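Local coordinates for thioesterase domain protein YiiD (Shewanella oneidensis, PDB 1T82) that probably acts as a thioesterase or acyltransferase and adopts the hotdog fold as a dimer, at residues T67-T72 with V133-D138. Numbering follows the deposited sequence.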
ATOM      1  N   THR B  67       3.484  -0.267   0.173  1.00  4.72           N
ATOM      2  CA  THR B  67       3.839   0.063   1.541  1.00  5.11           C
ATOM      3  C   THR B  67       5.286   0.493   1.707  1.00  4.10           C
ATOM      4  O   THR B  67       5.562   1.481   2.382  1.00  4.77           O
ATOM      5  CB  THR B  67       3.541  -1.106   2.492  1.00  4.15           C
ATOM      6  OG1 THR B  67       2.130  -1.370   2.482  1.00  5.35           O
ATOM      7  CG2 THR B  67       3.977  -0.758   3.911  1.00  6.27           C
ATOM      8  N   ILE B  68       6.220  -0.230   1.093  1.00  4.89           N
ATOM      9  CA  ILE B  68       7.613   0.165   1.238  1.00  5.15           C
ATOM     10  C   ILE B  68       7.853   1.528   0.589  1.00  5.36           C
ATOM     11  O   ILE B  68       8.622   2.335   1.104  1.00  4.56           O
ATOM     12  CB  ILE B  68       8.592  -0.904   0.653  1.00  7.98           C
ATOM     13  CG1 ILE B  68      10.040  -0.457   0.848  1.00 10.44           C
ATOM     14  CG2 ILE B  68       8.316  -1.140  -0.814  1.00  8.87           C
ATOM     15  CD1 ILE B  68      11.051  -1.564   0.585  1.00 15.64           C
HETATM   16  N   MSE B  69       7.182   1.797  -0.525  1.00  4.05           N
HETATM   17  CA  MSE B  69       7.363   3.081  -1.188  1.00  3.53           C
HETATM   18  C   MSE B  69       6.774   4.213  -0.356  1.00  3.82           C
HETATM   19  O   MSE B  69       7.388   5.264  -0.224  1.00  4.92           O
HETATM   20  CB  MSE B  69       6.741   3.051  -2.587  1.00  5.38           C
HETATM   21  CG  MSE B  69       7.439   2.048  -3.489  1.00  7.35           C
HETATM   22 SE   MSE B  69       6.723   1.870  -5.268  1.00 14.77          SE
HETATM   23  CE  MSE B  69       7.898   3.082  -6.210  1.00  7.48           C
ATOM     24  N   THR B  70       5.599   4.004   0.224  1.00  4.08           N
ATOM     25  CA  THR B  70       5.022   5.061   1.031  1.00  6.44           C
ATOM     26  C   THR B  70       5.844   5.309   2.298  1.00  5.57           C
ATOM     27  O   THR B  70       5.965   6.449   2.735  1.00  7.23           O
ATOM     28  CB  THR B  70       3.553   4.782   1.400  1.00 10.55           C
ATOM     29  OG1 THR B  70       3.002   5.957   2.011  1.00 16.18           O
ATOM     30  CG2 THR B  70       3.448   3.613   2.359  1.00 14.65           C
ATOM     31  N   LEU B  71       6.419   4.259   2.888  1.00  5.58           N
ATOM     32  CA  LEU B  71       7.240   4.453   4.083  1.00  6.34           C
ATOM     33  C   LEU B  71       8.546   5.157   3.725  1.00  7.22           C
ATOM     34  O   LEU B  71       9.103   5.900   4.535  1.00  7.61           O
ATOM     35  CB  LEU B  71       7.540   3.119   4.780  1.00  7.33           C
ATOM     36  CG  LEU B  71       6.414   2.550   5.649  1.00 10.39           C
ATOM     37  CD1 LEU B  71       6.749   1.121   6.029  1.00 14.17           C
ATOM     38  CD2 LEU B  71       6.231   3.409   6.902  1.00 12.43           C
ATOM     39  N   THR B  72       9.036   4.933   2.509  1.00  6.56           N
ATOM     40  CA  THR B  72      10.266   5.579   2.074  1.00  6.71           C
ATOM     41  C   THR B  72      10.017   7.082   1.926  1.00  6.14           C
ATOM     42  O   THR B  72      10.834   7.896   2.353  1.00  5.01           O
ATOM     43  CB  THR B  72      10.777   4.969   0.746  1.00  7.10           C
ATOM     44  OG1 THR B  72      11.172   3.611   0.976  1.00  7.70           O
ATOM     45  CG2 THR B  72      11.980   5.743   0.215  1.00  8.27           C
ATOM     46  N   VAL B 133       8.810   8.496  -5.541  1.00  6.08           N
ATOM     47  CA  VAL B 133       9.577   7.347  -5.088  1.00  6.00           C
ATOM     48  C   VAL B 133       9.657   6.351  -6.233  1.00  6.63           C
ATOM     49  O   VAL B 133       8.671   6.131  -6.934  1.00  6.90           O
ATOM     50  CB  VAL B 133       8.904   6.664  -3.874  1.00  6.25           C
ATOM     51  CG1 VAL B 133       9.763   5.503  -3.394  1.00  6.60           C
ATOM     52  CG2 VAL B 133       8.694   7.670  -2.750  1.00  6.64           C
ATOM     53  N   GLN B 134      10.834   5.766  -6.441  1.00  6.69           N
ATOM     54  CA  GLN B 134      11.007   4.785  -7.506  1.00  6.44           C
ATOM     55  C   GLN B 134      11.525   3.480  -6.927  1.00  6.02           C
ATOM     56  O   GLN B 134      12.330   3.484  -6.003  1.00  7.08           O
ATOM     57  CB  GLN B 134      11.992   5.292  -8.559  1.00  9.68           C
ATOM     58  CG  GLN B 134      11.518   6.518  -9.311  1.00 12.62           C
ATOM     59  CD  GLN B 134      12.405   6.827 -10.498  1.00 14.89           C
ATOM     60  OE1 GLN B 134      13.611   7.018 -10.353  1.00 17.71           O
ATOM     61  NE2 GLN B 134      11.808   6.882 -11.678  1.00 17.60           N
ATOM     62  N   LEU B 135      11.059   2.362  -7.472  1.00  5.94           N
ATOM     63  CA  LEU B 135      11.500   1.060  -6.997  1.00  5.78           C
ATOM     64  C   LEU B 135      12.222   0.322  -8.114  1.00  6.80           C
ATOM     65  O   LEU B 135      11.687   0.153  -9.211  1.00  8.19           O
ATOM     66  CB  LEU B 135      10.298   0.250  -6.496  1.00  6.21           C
ATOM     67  CG  LEU B 135      10.579  -1.126  -5.880  1.00  6.54           C
ATOM     68  CD1 LEU B 135       9.510  -1.446  -4.840  1.00  8.89           C
ATOM     69  CD2 LEU B 135      10.618  -2.188  -6.967  1.00  8.28           C
ATOM     70  N   PHE B 136      13.447  -0.100  -7.825  1.00  9.20           N
ATOM     71  CA  PHE B 136      14.266  -0.820  -8.791  1.00 10.52           C
ATOM     72  C   PHE B 136      14.595  -2.223  -8.298  1.00 11.13           C
ATOM     73  O   PHE B 136      14.680  -2.464  -7.094  1.00 11.43           O
ATOM     74  CB  PHE B 136      15.589  -0.083  -9.030  1.00 10.36           C
ATOM     75  CG  PHE B 136      15.427   1.333  -9.503  1.00 12.74           C
ATOM     76  CD1 PHE B 136      15.209   2.366  -8.595  1.00 13.72           C
ATOM     77  CD2 PHE B 136      15.485   1.634 -10.860  1.00 13.95           C
ATOM     78  CE1 PHE B 136      15.050   3.677  -9.033  1.00 15.52           C
ATOM     79  CE2 PHE B 136      15.327   2.945 -11.309  1.00 14.65           C
ATOM     80  CZ  PHE B 136      15.108   3.966 -10.393  1.00 14.12           C
ATOM     81  N   CYS B 137      14.777  -3.141  -9.243  1.00 11.08           N
ATOM     82  CA  CYS B 137      15.158  -4.516  -8.940  1.00 12.40           C
ATOM     83  C   CYS B 137      16.155  -4.901 -10.027  1.00 12.68           C
ATOM     84  O   CYS B 137      15.835  -4.856 -11.214  1.00 12.05           O
ATOM     85  CB  CYS B 137      13.953  -5.458  -8.976  1.00 12.42           C
ATOM     86  SG  CYS B 137      14.359  -7.170  -8.521  1.00 14.07           S
ATOM     87  N   ASP B 138      17.363  -5.266  -9.615  1.00 16.23           N
ATOM     88  CA  ASP B 138      18.425  -5.630 -10.546  1.00 19.20           C
ATOM     89  C   ASP B 138      18.754  -4.457 -11.469  1.00 20.18           C
ATOM     90  O   ASP B 138      19.211  -4.644 -12.597  1.00 21.83           O
ATOM     91  CB  ASP B 138      18.032  -6.856 -11.375  1.00 21.50           C
ATOM     92  CG  ASP B 138      17.895  -8.109 -10.533  1.00 22.12           C
ATOM     93  OD1 ASP B 138      18.564  -8.197  -9.482  1.00 23.71           O
ATOM     94  OD2 ASP B 138      17.129  -9.013 -10.926  1.00 26.14           O
TER
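The flat groups here are backbone peptides of the strand, and the methyl CE of M69, here selenomethionine, lies over the face of two of them. It stands above the carbonyl of V133, with CE 3.2 Å from V133 O, and above the Q134–L135 peptide, with CE 3.5 Å from L135 N. The strand's backbone hydrogen bonds run to the neighbouring strand 140-152: V133 to F145, L135 to C142 and A143. A long, unbranched methionine-type chain suits the place: its extended CB–CG–SE run reaches L135, whose side chain crosses it nearly at a right angle. The bend at chi3 of M69 (95°) then turns CE onto the peptides, 3.7 Å from L135 CB. Nearer the helix, M69 CB meets CG1 of V133 at 4.0 Å, while V133 CG2 rests 3.7 Å from M69 O; the beta-branched valine suits both the strand and this close approach. The T72 hydroxyl is turned back to its own helix, OG1 donating to I68 O at 2.9 Å on the opposite face from T72 N, so the apolar CG2 meets V133. I68 CG2 and L135 CD1 meet at 4.2 Å. The axes of 67-72 and 133-137 run at 135° to each other. Helix 62-84 is the "sausage" of the hotdog fold: V46 and V109 pack against I68 and T72, F145 against M69, while T67 and L71 touch G63 and F61 of the second subunit.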